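Local coordinates for methyltransferase (Geobacter sulfurreducens PCA, PDB 3C3P), which probably transfers a methyl group from S-adenosyl-L-methionine to an oxygen of a substrate that has not been identified, at residues Ile3-Ser8 with Asn160-Gly165; Asp22-Ala27 with Ala70-Ala75; Val60-Asp65 with Ile129-Cys134; Arg125-Leu130 with Glu144-Cys149; Leu156-Ala161 with Gly202-Tyr207. One frame throughout, in Å; residues are numbered along the deposited sequence. Where two conformers were deposited one is given.

How the contacts relate
Contact 3 lies at the heart of the sheet, its centre about 5 Å from that of the chain, where strands 59-63 and 127-133 run parallel; contact 5 joins the next strand, 154-159, to the antiparallel strand 203-208. Their centres are about 10 Å apart, and Met132 N lies 2.7 Å from Ile157 O. Contact 4 shares Ile129 and Leu130 with contact 3 and ties the start of strand 127-133 to the end region of helix 139-146 and the turn after it. Asp65 of contact 3, in a loop that probably borders the cofactor pocket, as in relatives, bonds to Ala70 N and Ser71 OG of contact 2. Asn160 and Ala161 belong to both contacts 1 and 5.

Contact 1: residues Ile3-Ser8 with Asn160-Gly165; sequences IPIVDS and NALRRG. With EDO (1,2-ethanediol), chain K; EDO (1,2-ethanediol), chain G.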
# COMPACT_ATOMS: atom_id res chain seq x y z
N ILE A 3 3.14 21.97 5.87
CA ILE A 3 3.31 21.07 7.01
C ILE A 3 4.31 20.11 6.41
O ILE A 3 4.05 19.58 5.35
CB ILE A 3 2.03 20.31 7.40
CG1 ILE A 3 1.01 21.26 8.02
CG2 ILE A 3 2.34 19.20 8.39
CD1 ILE A 3 1.51 21.97 9.26
N PRO A 4 5.50 19.94 7.03
CA PRO A 4 6.44 18.99 6.45
C PRO A 4 6.11 17.53 6.81
O PRO A 4 5.69 17.23 7.95
CB PRO A 4 7.78 19.41 7.04
CG PRO A 4 7.46 20.07 8.31
CD PRO A 4 6.09 20.66 8.17
N ILE A 5 6.26 16.64 5.84
CA ILE A 5 5.98 15.24 6.09
C ILE A 5 7.29 14.45 5.91
O ILE A 5 7.98 14.20 6.88
CB ILE A 5 4.81 14.76 5.24
CG1 ILE A 5 3.62 15.66 5.58
CG2 ILE A 5 4.48 13.32 5.54
CD1 ILE A 5 2.33 15.35 4.84
N VAL A 6 7.65 14.08 4.69
CA VAL A 6 8.91 13.33 4.47
C VAL A 6 10.12 14.30 4.48
O VAL A 6 10.05 15.40 3.93
CB VAL A 6 8.88 12.51 3.13
CG1 VAL A 6 10.16 11.69 2.97
CG2 VAL A 6 7.63 11.57 3.06
N ASP A 7 11.18 13.90 5.18
CA ASP A 7 12.42 14.68 5.27
C ASP A 7 12.87 15.00 3.85
O ASP A 7 12.89 14.15 2.97
CB ASP A 7 13.50 13.90 6.03
CG ASP A 7 14.84 14.57 6.00
OD1 ASP A 7 14.89 15.80 5.83
OD2 ASP A 7 15.87 13.90 6.16
N SER A 8 13.20 16.27 3.63
CA SER A 8 13.64 16.75 2.32
C SER A 8 14.73 15.90 1.68
O SER A 8 14.75 15.68 0.48
CB SER A 8 14.15 18.20 2.44
OG SER A 8 15.10 18.32 3.48
N ASN A 160 -4.53 13.70 0.44
CA ASN A 160 -4.44 14.97 1.20
C ASN A 160 -4.95 14.78 2.61
O ASN A 160 -5.61 15.64 3.20
CB ASN A 160 -5.19 16.10 0.48
CG ASN A 160 -4.66 16.33 -0.90
OD1 ASN A 160 -3.47 16.19 -1.15
ND2 ASN A 160 -5.55 16.66 -1.83
N ALA A 161 -4.62 13.62 3.15
CA ALA A 161 -5.00 13.19 4.51
C ALA A 161 -4.23 13.84 5.69
O ALA A 161 -4.76 13.90 6.80
CB ALA A 161 -4.94 11.69 4.63
N LEU A 162 -3.00 14.31 5.45
CA LEU A 162 -2.16 14.93 6.49
C LEU A 162 -1.97 16.41 6.28
O LEU A 162 -1.76 17.16 7.23
CB LEU A 162 -0.80 14.22 6.63
CG LEU A 162 -0.91 12.79 7.16
CD1 LEU A 162 0.43 12.12 7.14
CD2 LEU A 162 -1.57 12.78 8.58
N ARG A 163 -2.04 16.83 5.04
CA ARG A 163 -1.93 18.25 4.72
C ARG A 163 -2.65 18.53 3.42
O ARG A 163 -2.86 17.64 2.59
CB ARG A 163 -0.49 18.70 4.63
CG ARG A 163 0.21 18.15 3.44
CD ARG A 163 1.64 18.54 3.45
NE ARG A 163 2.33 17.98 2.28
CZ ARG A 163 3.63 18.04 2.10
NH1 ARG A 163 4.41 18.62 2.99
NH2 ARG A 163 4.18 17.51 1.02
N ARG A 164 -3.06 19.79 3.29
CA ARG A 164 -3.81 20.25 2.13
C ARG A 164 -3.02 20.22 0.85
O ARG A 164 -1.80 20.43 0.84
CB ARG A 164 -4.41 21.64 2.39
CG ARG A 164 -5.24 22.21 1.25
CD ARG A 164 -6.18 23.29 1.81
NE ARG A 164 -7.04 22.67 2.83
CZ ARG A 164 -8.28 22.23 2.62
NH1 ARG A 164 -8.89 22.43 1.46
NH2 ARG A 164 -8.94 21.66 3.62
N GLY A 165 -3.75 19.93 -0.21
CA GLY A 165 -3.22 19.83 -1.56
C GLY A 165 -2.92 21.19 -2.16
O GLY A 165 -3.53 22.19 -1.77
C1 EDO K . -6.84 18.69 4.61
O1 EDO K . -6.93 17.77 3.51
C2 EDO K . -5.78 18.31 5.65
O2 EDO K . -5.81 16.90 5.87
C1 EDO G . 8.94 14.41 -0.14
O1 EDO G . 8.84 14.50 -1.56
C2 EDO G . 9.41 15.75 0.39
O2 EDO G . 10.51 15.56 1.28
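The N-terminal arm of the chain, just ahead of helix 8-16, lies here against the loop that follows strand 154-159, and Arg163 makes most of the join. Its guanidinium reaches the backbone of the arm: NH1 of Arg163 donates to O of Ile3 at 2.6 Å, with an N-H...O angle of 154°. The bond lies in the carbonyl plane and only 6° out of the guanidinium plane, so the carbonyl meets the flat group at its edge. NE of the same arginine bonds to OD1 of Asn201, which gives the guanidinium a second hold and should restrict its rotation.

The arginine starts from the tight rotamer in which CG sits between the backbone N and the carbonyl carbon (chi1 70°), then runs fully extended to NE. Ile5 crosses this rod obliquely: its CD1 lies 3.5 Å from CD of Arg163 and over one face of the guanidinium, while the same methyl touches CB of Leu162 at 3.8 Å. Nearer the backbone, CB of Ile3 meets CB of Arg163 at 4.1 Å.

Two ethanediols, probably from the crystallisation liquor, sit at the margins, one donating from O2 to O of Val6 at 2.7 Å. The second subunit also reaches this region: Ile5 and Asp7 make backbone hydrogen bonds to it, and Leu162 packs on Tyr13 of the second subunit. The arrangement is that of an N-terminal arm packed against the loop that leaves the C-terminal end of a strand in a Rossmann-like sheet, within the interface of the two subunits.

Contact 2: residues Asp22-Ala27 with Ala70-Ala75; sequences DPVVAA and ASWWFA
Apolar contact between Trp72 and the first turn of helix 23-34 makes up most of this meeting. CG1 of Val24 lies 3.6 Å from NE1 and 4.0 Å from CE2 of Trp72, on the pyrrole side of the indole. Val25 turns its CG2 to the benzene end of the same ring, crossing it at about a right angle, though the modelled approach there is too short to be trusted in detail. That methyl also stands 4.4 Å from CZ2 of Trp73. The two indoles, in turn, pack edge to face, with CZ3 of Trp72 3.7 Å above the plane of Trp73 and over its centre. With CG anti to the backbone N (chi1 -175°), Trp72 sends its ring across to the valines.

The polar part belongs to Asp22, the N-cap residue. Its OD2 comes to the rim of the Trp72 ring, 3.5 Å from CZ2, with the carboxylate turned 65° from the ring plane, and also forms a salt bridge with Arg76.

The two helical segments run nearly antiparallel, at 167°, with their axes 12.1 Å apart, a gap spanned by the indole. Met100 of helix 91-104 touches both Val24 and Trp72, while Phe74, farther round helix 69-75, packs on strand 59-63.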
# COMPACT_ATOMS: atom_id res chain seq x y z
N ASP A 22 7.25 10.09 -17.80
CA ASP A 22 6.35 9.92 -18.94
C ASP A 22 6.00 11.35 -19.37
O ASP A 22 5.57 12.14 -18.53
CB ASP A 22 5.11 9.10 -18.51
CG ASP A 22 4.14 8.79 -19.65
OD1 ASP A 22 4.14 9.45 -20.71
OD2 ASP A 22 3.33 7.86 -19.46
N PRO A 23 6.18 11.70 -20.66
CA PRO A 23 5.87 13.09 -21.05
C PRO A 23 4.40 13.41 -20.87
O PRO A 23 4.01 14.58 -20.74
CB PRO A 23 6.27 13.15 -22.53
CG PRO A 23 6.24 11.75 -23.00
CD PRO A 23 6.58 10.88 -21.82
N VAL A 24 3.60 12.36 -20.83
CA VAL A 24 2.16 12.48 -20.63
C VAL A 24 1.92 13.08 -19.27
O VAL A 24 1.11 13.98 -19.07
CB VAL A 24 1.45 11.12 -20.59
CG1 VAL A 24 -0.02 11.32 -20.33
CG2 VAL A 24 1.66 10.35 -21.90
N VAL A 25 2.65 12.51 -18.32
CA VAL A 25 2.57 12.94 -16.92
C VAL A 25 3.19 14.33 -16.76
O VAL A 25 2.67 15.18 -16.04
CB VAL A 25 3.24 11.91 -15.95
CG1 VAL A 25 3.32 12.47 -14.54
CG2 VAL A 25 2.47 10.59 -15.94
N ALA A 26 4.29 14.55 -17.48
CA ALA A 26 5.01 15.83 -17.41
C ALA A 26 4.19 16.96 -18.04
O ALA A 26 4.22 18.11 -17.57
CB ALA A 26 6.38 15.71 -18.07
N ALA A 27 3.44 16.60 -19.07
CA ALA A 27 2.61 17.56 -19.78
C ALA A 27 1.46 17.97 -18.90
O ALA A 27 1.02 19.11 -18.92
CB ALA A 27 2.08 16.95 -21.06
N ALA A 70 -5.85 11.24 -11.29
CA ALA A 70 -6.05 9.99 -10.52
C ALA A 70 -6.50 8.87 -11.44
O ALA A 70 -6.02 7.74 -11.38
CB ALA A 70 -7.08 10.21 -9.38
N SER A 71 -7.41 9.22 -12.33
CA SER A 71 -7.99 8.26 -13.29
C SER A 71 -6.93 7.75 -14.25
O SER A 71 -6.98 6.61 -14.71
CB SER A 71 -9.14 8.91 -14.07
OG SER A 71 -10.16 9.35 -13.19
N TRP A 72 -5.94 8.60 -14.50
CA TRP A 72 -4.87 8.23 -15.41
C TRP A 72 -4.07 7.08 -14.78
O TRP A 72 -3.78 6.07 -15.44
CB TRP A 72 -4.01 9.45 -15.75
CG TRP A 72 -3.01 9.14 -16.74
CD1 TRP A 72 -3.15 9.15 -18.11
CD2 TRP A 72 -1.68 8.75 -16.48
NE1 TRP A 72 -1.97 8.79 -18.71
CE2 TRP A 72 -1.06 8.53 -17.72
CE3 TRP A 72 -0.95 8.55 -15.32
CZ2 TRP A 72 0.27 8.14 -17.83
CZ3 TRP A 72 0.37 8.16 -15.44
CH2 TRP A 72 0.96 7.95 -16.67
N TRP A 73 -3.76 7.22 -13.50
CA TRP A 73 -2.98 6.20 -12.76
C TRP A 73 -3.74 4.89 -12.64
O TRP A 73 -3.21 3.80 -12.86
CB TRP A 73 -2.53 6.68 -11.37
CG TRP A 73 -1.50 7.76 -11.44
CD1 TRP A 73 -1.71 9.11 -11.37
CD2 TRP A 73 -0.10 7.58 -11.64
NE1 TRP A 73 -0.50 9.78 -11.49
CE2 TRP A 73 0.49 8.86 -11.68
CE3 TRP A 73 0.72 6.45 -11.83
CZ2 TRP A 73 1.86 9.05 -11.86
CZ3 TRP A 73 2.07 6.64 -12.02
CH2 TRP A 73 2.63 7.94 -12.03
N PHE A 74 -5.01 5.02 -12.30
CA PHE A 74 -5.88 3.85 -12.15
C PHE A 74 -6.16 3.12 -13.48
O PHE A 74 -6.20 1.88 -13.53
CB PHE A 74 -7.21 4.21 -11.48
CG PHE A 74 -7.08 4.58 -10.03
CD1 PHE A 74 -6.59 3.65 -9.11
CD2 PHE A 74 -7.54 5.79 -9.55
CE1 PHE A 74 -6.49 3.95 -7.75
CE2 PHE A 74 -7.45 6.09 -8.19
CZ PHE A 74 -6.93 5.16 -7.30
N ALA A 75 -6.38 3.88 -14.55
CA ALA A 75 -6.69 3.30 -15.86
C ALA A 75 -5.59 2.38 -16.36
O ALA A 75 -5.84 1.37 -17.01
CB ALA A 75 -6.97 4.41 -16.92

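Contact 3: residues Val60-Asp65 with Ile129-Cys134; sequences VVVPGD and ILFMDC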
# COMPACT_ATOMS: atom_id res chain seq x y z
N VAL A 60 -13.43 0.97 -10.27
CA VAL A 60 -12.79 2.07 -9.59
C VAL A 60 -13.61 3.31 -9.88
O VAL A 60 -13.86 3.64 -11.04
CB VAL A 60 -11.33 2.33 -10.08
CG1 VAL A 60 -10.73 3.55 -9.34
CG2 VAL A 60 -10.45 1.07 -9.92
N VAL A 61 -13.97 4.00 -8.81
CA VAL A 61 -14.75 5.24 -8.89
C VAL A 61 -13.94 6.42 -8.30
O VAL A 61 -13.39 6.37 -7.19
CB VAL A 61 -16.14 5.04 -8.24
CG1 VAL A 61 -16.97 6.35 -8.26
CG2 VAL A 61 -16.88 3.87 -8.97
N VAL A 62 -13.85 7.46 -9.12
CA VAL A 62 -13.11 8.68 -8.82
C VAL A 62 -14.02 9.90 -8.88
O VAL A 62 -14.22 10.47 -9.95
CB VAL A 62 -11.97 8.86 -9.84
CG1 VAL A 62 -11.08 10.01 -9.45
CG2 VAL A 62 -11.16 7.55 -9.96
N PRO A 63 -14.64 10.27 -7.74
CA PRO A 63 -15.51 11.43 -7.72
C PRO A 63 -14.73 12.70 -7.51
O PRO A 63 -14.37 13.02 -6.38
CB PRO A 63 -16.44 11.18 -6.52
CG PRO A 63 -15.93 9.95 -5.83
CD PRO A 63 -14.65 9.52 -6.48
N GLY A 64 -14.52 13.42 -8.61
CA GLY A 64 -13.74 14.66 -8.65
C GLY A 64 -12.31 14.29 -9.02
O GLY A 64 -11.66 13.50 -8.35
N ASP A 65 -11.81 14.85 -10.11
CA ASP A 65 -10.46 14.51 -10.52
C ASP A 65 -9.85 15.55 -11.46
O ASP A 65 -10.11 15.58 -12.68
CB ASP A 65 -10.48 13.11 -11.16
CG ASP A 65 -9.10 12.53 -11.39
OD1 ASP A 65 -8.13 13.02 -10.78
OD2 ASP A 65 -8.98 11.55 -12.15
N ILE A 129 -12.64 0.08 -5.61
CA ILE A 129 -11.77 1.15 -5.15
C ILE A 129 -12.49 2.47 -5.27
O ILE A 129 -12.99 2.82 -6.32
CB ILE A 129 -10.42 1.30 -5.91
CG1 ILE A 129 -9.56 0.06 -5.76
CG2 ILE A 129 -9.66 2.52 -5.39
CD1 ILE A 129 -8.22 0.18 -6.40
N LEU A 130 -12.58 3.15 -4.15
CA LEU A 130 -13.21 4.47 -4.10
C LEU A 130 -12.11 5.47 -3.74
O LEU A 130 -11.50 5.44 -2.64
CB LEU A 130 -14.37 4.52 -3.10
CG LEU A 130 -15.00 5.91 -2.99
CD1 LEU A 130 -15.61 6.33 -4.33
CD2 LEU A 130 -16.05 6.02 -1.87
N PHE A 131 -11.84 6.35 -4.71
CA PHE A 131 -10.83 7.38 -4.55
C PHE A 131 -11.47 8.62 -3.98
O PHE A 131 -12.58 8.99 -4.37
CB PHE A 131 -10.14 7.70 -5.88
CG PHE A 131 -9.09 8.77 -5.78
CD1 PHE A 131 -7.77 8.44 -5.44
CD2 PHE A 131 -9.39 10.10 -6.02
CE1 PHE A 131 -6.79 9.43 -5.37
CE2 PHE A 131 -8.40 11.09 -5.93
CZ PHE A 131 -7.12 10.75 -5.61
N MSE A 132 -10.75 9.26 -3.07
CA MSE A 132 -11.27 10.42 -2.42
C MSE A 132 -10.22 11.49 -2.10
O MSE A 132 -9.09 11.17 -1.78
CB MSE A 132 -11.81 9.90 -1.11
CG MSE A 132 -13.01 10.53 -0.74
SE MSE A 132 -13.31 10.13 1.09
CE MSE A 132 -13.43 8.16 1.00
N ASP A 133 -10.62 12.76 -2.23
CA ASP A 133 -9.76 13.92 -1.89
C ASP A 133 -10.30 14.61 -0.62
O ASP A 133 -11.37 15.21 -0.60
CB ASP A 133 -9.65 14.90 -3.06
CG ASP A 133 -8.65 16.04 -2.79
OD1 ASP A 133 -8.22 16.25 -1.62
OD2 ASP A 133 -8.31 16.75 -3.76
N CYS A 134 -9.53 14.49 0.45
CA CYS A 134 -9.91 15.05 1.74
C CYS A 134 -10.03 16.55 1.77
O CYS A 134 -10.60 17.09 2.71
CB CYS A 134 -8.95 14.61 2.85
SG CYS A 134 -8.99 12.84 3.20
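O of Ile129 takes the N-H of Val61 at 2.9 Å, almost straight at 171°. CA of Val60 adds a weaker CA-H...O contact to that oxygen at 3.4 Å. One step on, N of Phe131 donates to O of Val61, also at 2.9 Å and equally straight. Val61 thus uses both its N-H and its C=O on one neighbour, bonding to the residues before and after its partner Leu130, which is the regular parallel ladder.

Side chains pack on both faces. Val60 and Ile129 lie side by side and point the same way, with CG2 of Val60 4.0 Å from CB of Ile129; Phe74 of helix 69-75 and Ala52 of helix 42-55 cover them. Farther along, CG1 of Val62 meets CD2 of Phe131 at 3.8 Å. On the face carrying Val61 and Leu130, a turn at chi2 (63°) swings CD1 of Leu130 to 3.9 Å from CG of Pro63, the two side chains crossing at about a right angle.

Beyond Val61 the ladder stops, since Pro63 has no N-H to give. Its CD instead sits 3.0 Å from O of Phe131, a buried carbonyl with no hydrogen-bonding partner in the model. Consistent with this, the strands part at their C-terminal ends, the CA atoms of Pro63 and Met132 being 6.9 Å apart, where Gly64 and Asp65 begin the loop that in SAM-dependent methyltransferases of this Rossmann-like fold generally borders the cofactor pocket. Regular bonding along the strands, and its loss at the proline, fit a pair that separates toward that loop.

Contact 4: residues Arg125-Leu130 with Glu144-Cys149; sequences RDIDIL and ERMNRC. With EDO (1,2-ethanediol), chain F.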
# COMPACT_ATOMS: atom_id res chain seq x y z
N ARG A 125 -22.50 0.62 -8.15
CA ARG A 125 -22.60 -0.55 -7.27
C ARG A 125 -21.36 -1.42 -7.30
O ARG A 125 -20.67 -1.52 -8.31
CB ARG A 125 -23.82 -1.42 -7.66
CG ARG A 125 -25.16 -0.76 -7.50
CD ARG A 125 -25.45 -0.36 -6.06
NE ARG A 125 -26.79 0.22 -5.93
CZ ARG A 125 -27.08 1.51 -6.05
NH1 ARG A 125 -26.14 2.41 -6.29
NH2 ARG A 125 -28.34 1.91 -5.91
N ASP A 126 -21.07 -2.04 -6.17
CA ASP A 126 -19.92 -2.95 -6.06
C ASP A 126 -18.61 -2.29 -6.47
O ASP A 126 -17.86 -2.78 -7.30
CB ASP A 126 -20.15 -4.20 -6.90
CG ASP A 126 -21.25 -5.08 -6.32
OD1 ASP A 126 -21.29 -5.27 -5.09
OD2 ASP A 126 -22.03 -5.62 -7.12
N ILE A 127 -18.41 -1.12 -5.91
CA ILE A 127 -17.17 -0.35 -6.11
C ILE A 127 -16.04 -1.05 -5.35
O ILE A 127 -16.16 -1.31 -4.16
CB ILE A 127 -17.30 1.12 -5.62
CG1 ILE A 127 -18.43 1.86 -6.38
CG2 ILE A 127 -15.96 1.88 -5.76
CD1 ILE A 127 -18.78 3.24 -5.79
N ASP A 128 -14.96 -1.34 -6.07
CA ASP A 128 -13.76 -2.04 -5.52
C ASP A 128 -12.77 -1.06 -4.95
O ASP A 128 -12.10 -1.35 -3.96
CB ASP A 128 -13.12 -2.94 -6.57
CG ASP A 128 -14.04 -4.07 -6.99
OD1 ASP A 128 -14.57 -4.74 -6.08
OD2 ASP A 128 -14.25 -4.26 -8.20
N ILE A 129 -12.64 0.08 -5.61
CA ILE A 129 -11.77 1.15 -5.15
C ILE A 129 -12.49 2.47 -5.27
O ILE A 129 -12.99 2.82 -6.32
CB ILE A 129 -10.42 1.30 -5.91
CG1 ILE A 129 -9.56 0.06 -5.76
CG2 ILE A 129 -9.66 2.52 -5.39
CD1 ILE A 129 -8.22 0.18 -6.40
N LEU A 130 -12.58 3.15 -4.15
CA LEU A 130 -13.21 4.47 -4.10
C LEU A 130 -12.11 5.47 -3.74
O LEU A 130 -11.50 5.44 -2.64
CB LEU A 130 -14.37 4.52 -3.10
CG LEU A 130 -15.00 5.91 -2.99
CD1 LEU A 130 -15.61 6.33 -4.33
CD2 LEU A 130 -16.05 6.02 -1.87
N GLU A 144 -20.96 7.85 4.48
CA GLU A 144 -22.33 7.61 4.95
C GLU A 144 -23.21 7.42 3.73
O GLU A 144 -24.16 6.65 3.75
CB GLU A 144 -22.87 8.75 5.82
CG GLU A 144 -24.27 8.49 6.43
N ARG A 145 -22.84 8.10 2.65
CA ARG A 145 -23.58 8.04 1.39
C ARG A 145 -23.18 6.89 0.47
O ARG A 145 -24.02 6.27 -0.17
CB ARG A 145 -23.38 9.34 0.58
N MSE A 146 -21.87 6.63 0.46
CA MSE A 146 -21.24 5.62 -0.43
C MSE A 146 -21.00 4.20 0.10
O MSE A 146 -20.79 3.28 -0.70
CB MSE A 146 -19.87 6.16 -0.90
CG MSE A 146 -19.89 7.49 -1.67
SE MSE A 146 -20.89 7.42 -3.33
CE MSE A 146 -19.91 5.98 -4.20
N ASN A 147 -20.99 4.02 1.41
CA ASN A 147 -20.69 2.69 1.94
C ASN A 147 -21.56 1.60 1.30
O ASN A 147 -21.11 0.46 1.11
CB ASN A 147 -20.80 2.61 3.46
CG ASN A 147 -20.08 1.42 4.01
OD1 ASN A 147 -18.97 1.12 3.60
ND2 ASN A 147 -20.68 0.76 4.97
N ARG A 148 -22.79 1.98 0.97
CA ARG A 148 -23.80 1.08 0.37
C ARG A 148 -23.45 0.66 -1.06
O ARG A 148 -23.97 -0.32 -1.59
CB ARG A 148 -25.17 1.75 0.27
CG ARG A 148 -25.79 2.18 1.58
CD ARG A 148 -27.18 2.72 1.34
NE ARG A 148 -27.19 3.92 0.51
CZ ARG A 148 -27.08 5.16 0.98
NH1 ARG A 148 -26.95 5.39 2.28
NH2 ARG A 148 -27.09 6.19 0.13
N CYS A 149 -22.56 1.45 -1.65
CA CYS A 149 -22.12 1.30 -3.04
C CYS A 149 -20.86 0.49 -3.15
O CYS A 149 -20.43 0.10 -4.23
CB CYS A 149 -21.89 2.68 -3.66
SG CYS A 149 -23.38 3.75 -3.64
C1 EDO F . -20.15 -3.70 -10.83
O1 EDO F . -20.85 -2.48 -10.58
C2 EDO F . -18.66 -3.39 -10.90
O2 EDO F . -17.90 -4.57 -11.15
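Ile127 CD1 and the methyl CE of selenomethionine Met146 are pressed to 3.4 Å, tighter than carbons usually sit. The two side chains cross at about a right angle, and it is the bending of Met146 at both chi2 (-61°) and chi3 (-57°) that curls its methyl back onto the isoleucine. The same CD1 also touches CB of Cys149 at 3.8 Å, so one methyl touches both Met146 and Cys149. Farther along, Leu130 extends CD2 to CB of Met146 at 3.9 Å, again crossing it nearly at right angles.

A single hydrogen bond joins the backbones: N of Ile127 donates to O of Cys149 at 2.9 Å, almost straight at 176°. N of Asp126 is nearly as close to this oxygen, but its angle is too poor for a bond. At the surface, Arg125 bends at chi2 and leaves NH1 4.1 Å from SG of Cys149.

Leu150 packs on both Ile127 and Leu130, continuing the apolar patch. The whole is a piece of the beta-alpha-beta crossover of a Rossmann-like sheet: strand 127-133 leads into helix 139-146, and the helix and the 3-10 turn 147-149 after it come back beside the beginning of the strand on the way to strand 154-159.

Contact 5: residues Leu156-Ala161 with Gly202-Tyr207; sequences LIAVNA and GVLLGY. With EDO (1,2-ethanediol), chain K.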
# COMPACT_ATOMS: atom_id res chain seq x y z
N LEU A 156 -10.71 1.99 0.23
CA LEU A 156 -10.87 3.43 0.21
C LEU A 156 -9.47 4.01 0.17
O LEU A 156 -8.60 3.60 0.93
CB LEU A 156 -11.60 3.92 1.46
CG LEU A 156 -11.94 5.41 1.54
CD1 LEU A 156 -13.03 5.74 0.53
CD2 LEU A 156 -12.39 5.73 2.94
N ILE A 157 -9.28 4.96 -0.73
CA ILE A 157 -7.99 5.68 -0.90
C ILE A 157 -8.33 7.18 -0.85
O ILE A 157 -8.98 7.73 -1.75
CB ILE A 157 -7.21 5.35 -2.19
CG1 ILE A 157 -6.99 3.83 -2.32
CG2 ILE A 157 -5.88 6.13 -2.20
CD1 ILE A 157 -6.31 3.41 -3.62
N ALA A 158 -7.91 7.81 0.24
CA ALA A 158 -8.18 9.24 0.50
C ALA A 158 -6.88 10.01 0.55
O ALA A 158 -6.02 9.78 1.41
CB ALA A 158 -8.97 9.41 1.81
N VAL A 159 -6.74 10.93 -0.39
CA VAL A 159 -5.52 11.73 -0.48
C VAL A 159 -5.66 13.01 0.32
O VAL A 159 -6.75 13.36 0.81
CB VAL A 159 -5.09 12.01 -1.94
CG1 VAL A 159 -4.73 10.67 -2.65
CG2 VAL A 159 -6.14 12.84 -2.73
N ASN A 160 -4.53 13.70 0.44
CA ASN A 160 -4.44 14.97 1.20
C ASN A 160 -4.95 14.78 2.61
O ASN A 160 -5.61 15.64 3.20
CB ASN A 160 -5.19 16.10 0.48
CG ASN A 160 -4.66 16.33 -0.90
OD1 ASN A 160 -3.47 16.19 -1.15
ND2 ASN A 160 -5.55 16.66 -1.83
N ALA A 161 -4.62 13.62 3.15
CA ALA A 161 -5.00 13.19 4.51
C ALA A 161 -4.23 13.84 5.69
O ALA A 161 -4.76 13.90 6.80
CB ALA A 161 -4.94 11.69 4.63
N GLY A 202 -0.00 12.76 2.43
CA GLY A 202 -0.56 11.72 3.30
C GLY A 202 -1.68 11.02 2.59
O GLY A 202 -2.51 11.65 1.94
N VAL A 203 -1.68 9.71 2.69
CA VAL A 203 -2.70 8.88 2.04
C VAL A 203 -3.35 7.94 3.06
O VAL A 203 -2.70 7.10 3.66
CB VAL A 203 -2.11 8.05 0.85
CG1 VAL A 203 -3.23 7.22 0.17
CG2 VAL A 203 -1.40 8.97 -0.19
N LEU A 204 -4.65 8.12 3.24
CA LEU A 204 -5.43 7.30 4.15
C LEU A 204 -5.97 6.11 3.37
O LEU A 204 -6.59 6.26 2.31
CB LEU A 204 -6.58 8.11 4.77
CG LEU A 204 -7.62 7.52 5.70
CD1 LEU A 204 -7.04 6.90 6.97
CD2 LEU A 204 -8.62 8.63 6.11
N LEU A 205 -5.72 4.93 3.91
CA LEU A 205 -6.17 3.69 3.29
C LEU A 205 -7.11 2.98 4.25
O LEU A 205 -6.80 2.80 5.44
CB LEU A 205 -4.97 2.78 2.97
CG LEU A 205 -3.86 3.35 2.08
CD1 LEU A 205 -2.63 2.39 1.98
CD2 LEU A 205 -4.42 3.65 0.71
N GLY A 206 -8.26 2.62 3.71
CA GLY A 206 -9.29 1.88 4.47
C GLY A 206 -9.77 0.65 3.74
O GLY A 206 -10.37 0.73 2.66
N TYR A 207 -9.50 -0.51 4.33
CA TYR A 207 -9.93 -1.79 3.78
C TYR A 207 -11.22 -2.20 4.46
O TYR A 207 -11.28 -2.28 5.67
CB TYR A 207 -8.86 -2.85 4.01
CG TYR A 207 -9.19 -4.23 3.53
CD1 TYR A 207 -8.94 -4.60 2.21
CD2 TYR A 207 -9.73 -5.18 4.38
CE1 TYR A 207 -9.24 -5.85 1.76
CE2 TYR A 207 -10.02 -6.42 3.95
CZ TYR A 207 -9.76 -6.77 2.63
OH TYR A 207 -10.04 -8.02 2.19
C1 EDO K . -6.84 18.69 4.61
O1 EDO K . -6.93 17.77 3.51
C2 EDO K . -5.78 18.31 5.65
O2 EDO K . -5.81 16.90 5.87
O HOH W 1 -2.07 12.72 -0.44
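At chi1 -54° the CG2 branch of Ile157 lies anti to the backbone N, beside CG1 of Val203, which takes the same position on its own residue (chi1 -179°); the two methyls meet at 3.7 Å. Leu205 runs alongside the same isoleucine, CD2 to CG1 of Ile157 at 4.0 Å. Leu48 and Leu51 of helix 42-55 cover this face. On the face of Ala158 and Leu204, CB of Leu204 touches CB of Ala161 at 3.9 Å, and Phe182 of helix 181-186 packs over the leucine.

Between these faces the backbones form an antiparallel ladder. Leu156 pairs with Gly206 and Ala158 with Leu204, each through two hydrogen bonds; N of Leu156 to O of Gly206 is 2.8 Å, and N of Ala158 to O of Leu204 is 2.9 Å.

Past Ala158 and Leu204 the regular pairing gives out. N of Ala161 donates to O of Gly202 at 3.1 Å from well above the carbonyl plane, while a water takes the N-H of Asn160 at 2.8 Å and donates to the same O of Gly202 at 2.6 Å. The side chain of Asn160 turns to Asp133 and Asn201. One carbonyl oxygen thus accepts from both a backbone amide and a water, so the N-H groups of Asn160 and Ala161 and the O of Gly202 all have partners where strand gives way to loop.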